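Local coordinates for protein putative hydrolase (Chromobacterium violaceum, PDB 3MCW) that probably acts as a hydrolase of the isochorismatase family, its natural substrate not being established, at residues A[91-95]-A[96-100]; A[189-192]-A[193-196]. All coordinates share one frame; numbering follows the deposited sequence. Where two conformers were deposited one is given.

How the contacts relate
Contact 1 (91-95 with 96-100) and contact 2 (189-192 with 193-196) lie on opposite sides of the chain's centre, with their own centres 31 Å apart and nearest atoms about 19 Å apart. Contact 1 spans the end of strand 89-93 of the parallel sheet and the loop after it, and brings Lys-93 beside Asp-19 and Ser-126 in the probable active site; the second subunit also reaches it. Contact 2 comes much later, where the chain leaves helix 184-191, its centre about 21 Å from the chain's centre. A 1,2-ethanediol, probably from the crystallisation liquor, lies near each, about 6 Å from the Asn-96 side chain and about 4 Å from that of Ile-194.

Contact 1: residues A[91-95]-A[96-100]; sequences IAKQT and NSAFI
In the probable active-site pocket of this isochorismatase-family enzyme, Lys-93 at the end of strand 89-93 meets the loop that follows. Its chain runs extended as far as CE and bends at chi4 (64°), which swings NZ toward the carbonyl oxygens of Thr-95 and Asn-96. There NZ donates 2.9 Å to Thr-95 O, tilted 20° from the carbonyl plane, and makes a weak bond of 3.2 Å to Asn-96 O. Its salt bridge to Asp-19 and hydrogen bonds to His-60 and Ser-126 complete a dense polar environment; a long, flexible lysine suits the place because its methylenes can bridge from strand to loop, CD lying 3.6 Å from Ala-98 CA. The small Ala-98 lets the loop come close: its CB is 4.2 Å from Lys-93 CD.

Thr-95, in one of its two conformers, places CG2 between its own N and carbonyl carbon, and the methyl faces Ser-97 N at 3.4 Å and Ile-100 CB at 3.8 Å. Ser-97 OG accepts from Phe-99 N at 3.2 Å in an ST turn, while Ile-100 N hydrogen-bonds to Ser-97 O, closing a type I turn. One water bridges Gln-94 N to Ile-100 O. Asn-96 turns its amide to Glu-177 and Asn-136 of the second subunit. Lys-93 with Asp-19 probably corresponds to the aspartate-lysine pair of the family's Asp-Lys-Cys triad, Ser-126 probably standing at the cysteine position.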
loop_
_atom_site.group_PDB
_atom_site.type_symbol
_atom_site.label_atom_id
_atom_site.label_comp_id
_atom_site.label_asym_id
_atom_site.label_seq_id
_atom_site.Cartn_x
_atom_site.Cartn_y
_atom_site.Cartn_z
ATOM N N ILE A 91 -10.069 7.585 15.999
ATOM C CA ILE A 91 -10.435 7.993 14.660
ATOM C C ILE A 91 -10.987 6.804 13.924
ATOM O O ILE A 91 -10.325 5.769 13.808
ATOM C CB ILE A 91 -9.276 8.612 13.884
ATOM C CG1 ILE A 91 -8.785 9.887 14.604
ATOM C CG2 ILE A 91 -9.624 8.874 12.441
ATOM C CD1 ILE A 91 -7.589 10.537 13.992
ATOM N N ALA A 92 -12.218 6.918 13.443
ATOM C CA ALA A 92 -12.870 5.881 12.694
ATOM C C ALA A 92 -12.593 6.027 11.199
ATOM O O ALA A 92 -12.589 7.145 10.659
ATOM C CB ALA A 92 -14.403 5.920 12.930
ATOM N N LYS A 93 -12.401 4.914 10.527
ATOM C CA LYS A 93 -12.204 4.896 9.073
ATOM C C LYS A 93 -13.121 3.879 8.443
ATOM O O LYS A 93 -13.596 2.958 9.094
ATOM C CB LYS A 93 -10.751 4.541 8.734
ATOM C CG LYS A 93 -10.341 3.108 9.040
ATOM C CD LYS A 93 -8.837 2.881 8.761
ATOM C CE LYS A 93 -8.334 1.487 9.100
ATOM N NZ LYS A 93 -8.944 0.461 8.299
ATOM N N GLN A 94 -13.349 4.016 7.134
ATOM C CA GLN A 94 -14.196 3.085 6.388
ATOM C C GLN A 94 -13.448 2.404 5.265
ATOM O O GLN A 94 -14.028 1.565 4.615
ATOM C CB GLN A 94 -15.420 3.780 5.827
ATOM C CG GLN A 94 -16.379 4.192 6.896
ATOM C CD GLN A 94 -17.704 4.645 6.327
ATOM O OE1 GLN A 94 -18.301 4.007 5.438
ATOM N NE2 GLN A 94 -18.179 5.745 6.835
ATOM N N THR A 95 -12.186 2.757 5.028
ATOM C CA THR A 95 -11.369 2.088 4.026
ATOM C C THR A 95 -10.123 1.558 4.706
ATOM O O THR A 95 -9.950 1.686 5.901
ATOM C CB THR A 95 -10.934 3.017 2.850
ATOM O OG1 THR A 95 -10.633 2.192 1.746
ATOM C CG2 THR A 95 -9.608 3.742 3.107
ATOM N N ASN A 96 -9.197 0.999 3.935
ATOM C CA ASN A 96 -8.031 0.387 4.556
ATOM C C ASN A 96 -7.069 1.381 5.165
ATOM O O ASN A 96 -6.578 1.194 6.271
ATOM C CB ASN A 96 -7.323 -0.514 3.557
ATOM C CG ASN A 96 -8.275 -1.516 2.975
ATOM O OD1 ASN A 96 -8.780 -1.361 1.873
ATOM N ND2 ASN A 96 -8.610 -2.518 3.770
ATOM N N SER A 97 -6.722 2.425 4.420
ATOM C CA SER A 97 -5.802 3.422 4.933
ATOM C C SER A 97 -6.451 4.327 5.964
ATOM O O SER A 97 -7.462 4.937 5.702
ATOM C CB SER A 97 -5.261 4.285 3.796
ATOM O OG SER A 97 -4.474 5.319 4.409
ATOM N N ALA A 98 -5.764 4.493 7.094
ATOM C CA ALA A 98 -6.240 5.377 8.183
ATOM C C ALA A 98 -6.253 6.857 7.790
ATOM O O ALA A 98 -6.817 7.647 8.530
ATOM C CB ALA A 98 -5.389 5.181 9.426
ATOM N N PHE A 99 -5.626 7.218 6.656
ATOM C CA PHE A 99 -5.622 8.600 6.217
ATOM C C PHE A 99 -6.856 9.003 5.396
ATOM O O PHE A 99 -7.216 10.185 5.331
ATOM C CB PHE A 99 -4.372 8.900 5.389
ATOM C CG PHE A 99 -3.108 8.829 6.188
ATOM C CD1 PHE A 99 -2.654 9.924 6.931
ATOM C CD2 PHE A 99 -2.363 7.669 6.243
ATOM C CE1 PHE A 99 -1.517 9.879 7.683
ATOM C CE2 PHE A 99 -1.228 7.609 6.997
ATOM C CZ PHE A 99 -0.789 8.718 7.725
ATOM N N ILE A 100 -7.483 8.061 4.748
ATOM C CA ILE A 100 -8.473 8.379 3.727
ATOM C C ILE A 100 -9.825 8.581 4.359
ATOM O O ILE A 100 -10.363 7.721 5.046
ATOM C CB ILE A 100 -8.466 7.362 2.587
ATOM C CG1 ILE A 100 -7.141 7.543 1.796
ATOM C CG2 ILE A 100 -9.693 7.595 1.679
ATOM C CD1 ILE A 100 -6.887 6.557 0.692
HETATM O O HOH W 1 -12.785 6.635 5.937
#

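Contact 2: residues A[189-192]-A[193-196]; sequences AALG and NIAG
With chi1 at -67° in Leu-191 and -70° in Ile-194, both side chains start out anti to their carbonyl carbons and run alongside each other in the same direction. Ile-194 runs on extended to CD1, while in Leu-191 the extended branch is CD1 and the other, CD2, turns to Ile-194 CD1 at 4.1 Å. Leucine suits its buried place because its branched end also packs on Phe-8, Leu-53 and, from helix 37-51, Trp-48 and Arg-51. Ile-194 is partly exposed; its beta-branched stem sits against a backbone carbonyl, CB being 3.6 Å from Leu-191 O, and it touches Asp-11 as well.

The backbone meanwhile winds on by three-residue steps. Asn-193 N donates 3.0 Å to Ala-190 O, and Ile-194 N reaches Leu-191 O over 3.3 Å at a nearly straight 165°, which closes a type I turn. Asn-193 lays its amide carbon CG 3.8 Å from Ala-189 O, a polar side chain fitting an exposed position. Two waters continue the winding: one joins Leu-191 O to Ala-195 N, donating over 2.8 Å to the carbonyl, and the other joins Gly-192 O to Gly-196 N. The chemistry thus implies a hydrated turn near the C-terminus, in which water replaces the direct four-residue helical bonds while the Leu-191 and Ile-194 pair keeps one flank apolar.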
loop_
_atom_site.group_PDB
_atom_site.type_symbol
_atom_site.label_atom_id
_atom_site.label_comp_id
_atom_site.label_asym_id
_atom_site.label_seq_id
_atom_site.Cartn_x
_atom_site.Cartn_y
_atom_site.Cartn_z
ATOM N N ALA A 189 12.847 0.533 24.669
ATOM C CA ALA A 189 14.173 0.979 25.087
ATOM C C ALA A 189 14.445 2.390 24.576
ATOM O O ALA A 189 14.985 3.240 25.291
ATOM C CB ALA A 189 15.227 0.008 24.595
ATOM N N ALA A 190 14.050 2.669 23.336
ATOM C CA ALA A 190 14.289 3.986 22.736
ATOM C C ALA A 190 13.521 5.093 23.467
ATOM O O ALA A 190 14.030 6.228 23.593
ATOM C CB ALA A 190 13.927 3.982 21.253
ATOM N N LEU A 191 12.332 4.789 23.981
ATOM C CA LEU A 191 11.597 5.783 24.765
ATOM C C LEU A 191 12.402 6.270 25.968
ATOM O O LEU A 191 12.366 7.445 26.298
ATOM C CB LEU A 191 10.282 5.228 25.263
ATOM C CG LEU A 191 9.210 4.914 24.236
ATOM C CD1 LEU A 191 7.972 4.358 24.900
ATOM C CD2 LEU A 191 8.870 6.157 23.392
ATOM N N GLY A 192 13.109 5.354 26.617
ATOM C CA GLY A 192 13.924 5.682 27.764
ATOM C C GLY A 192 15.117 6.572 27.489
ATOM O O GLY A 192 15.692 7.095 28.432
ATOM N N ASN A 193 15.493 6.712 26.215
ATOM C CA ASN A 193 16.625 7.545 25.798
ATOM C C ASN A 193 16.233 8.939 25.345
ATOM O O ASN A 193 17.111 9.784 25.135
ATOM C CB ASN A 193 17.442 6.846 24.707
ATOM C CG ASN A 193 18.058 5.551 25.166
ATOM O OD1 ASN A 193 18.161 4.593 24.382
ATOM N ND2 ASN A 193 18.447 5.491 26.425
ATOM N N ILE A 194 14.935 9.227 25.263
ATOM C CA ILE A 194 14.498 10.528 24.795
ATOM C C ILE A 194 14.977 11.633 25.725
ATOM O O ILE A 194 15.509 12.645 25.276
ATOM C CB ILE A 194 12.981 10.572 24.641
ATOM C CG1 ILE A 194 12.583 9.689 23.449
ATOM C CG2 ILE A 194 12.485 12.035 24.448
ATOM C CD1 ILE A 194 11.110 9.558 23.276
ATOM N N ALA A 195 14.760 11.454 27.018
ATOM C CA ALA A 195 15.016 12.538 27.974
ATOM C C ALA A 195 16.461 13.032 27.917
ATOM O O ALA A 195 16.715 14.228 27.949
ATOM C CB ALA A 195 14.648 12.096 29.400
ATOM N N GLY A 196 17.401 12.091 27.820
ATOM C CA GLY A 196 18.808 12.384 27.834
ATOM C C GLY A 196 19.324 12.987 26.561
ATOM O O GLY A 196 20.464 13.497 26.560
HETATM O O HOH W 2 13.171 9.334 28.208
HETATM O O HOH W 3 17.270 9.387 28.722
#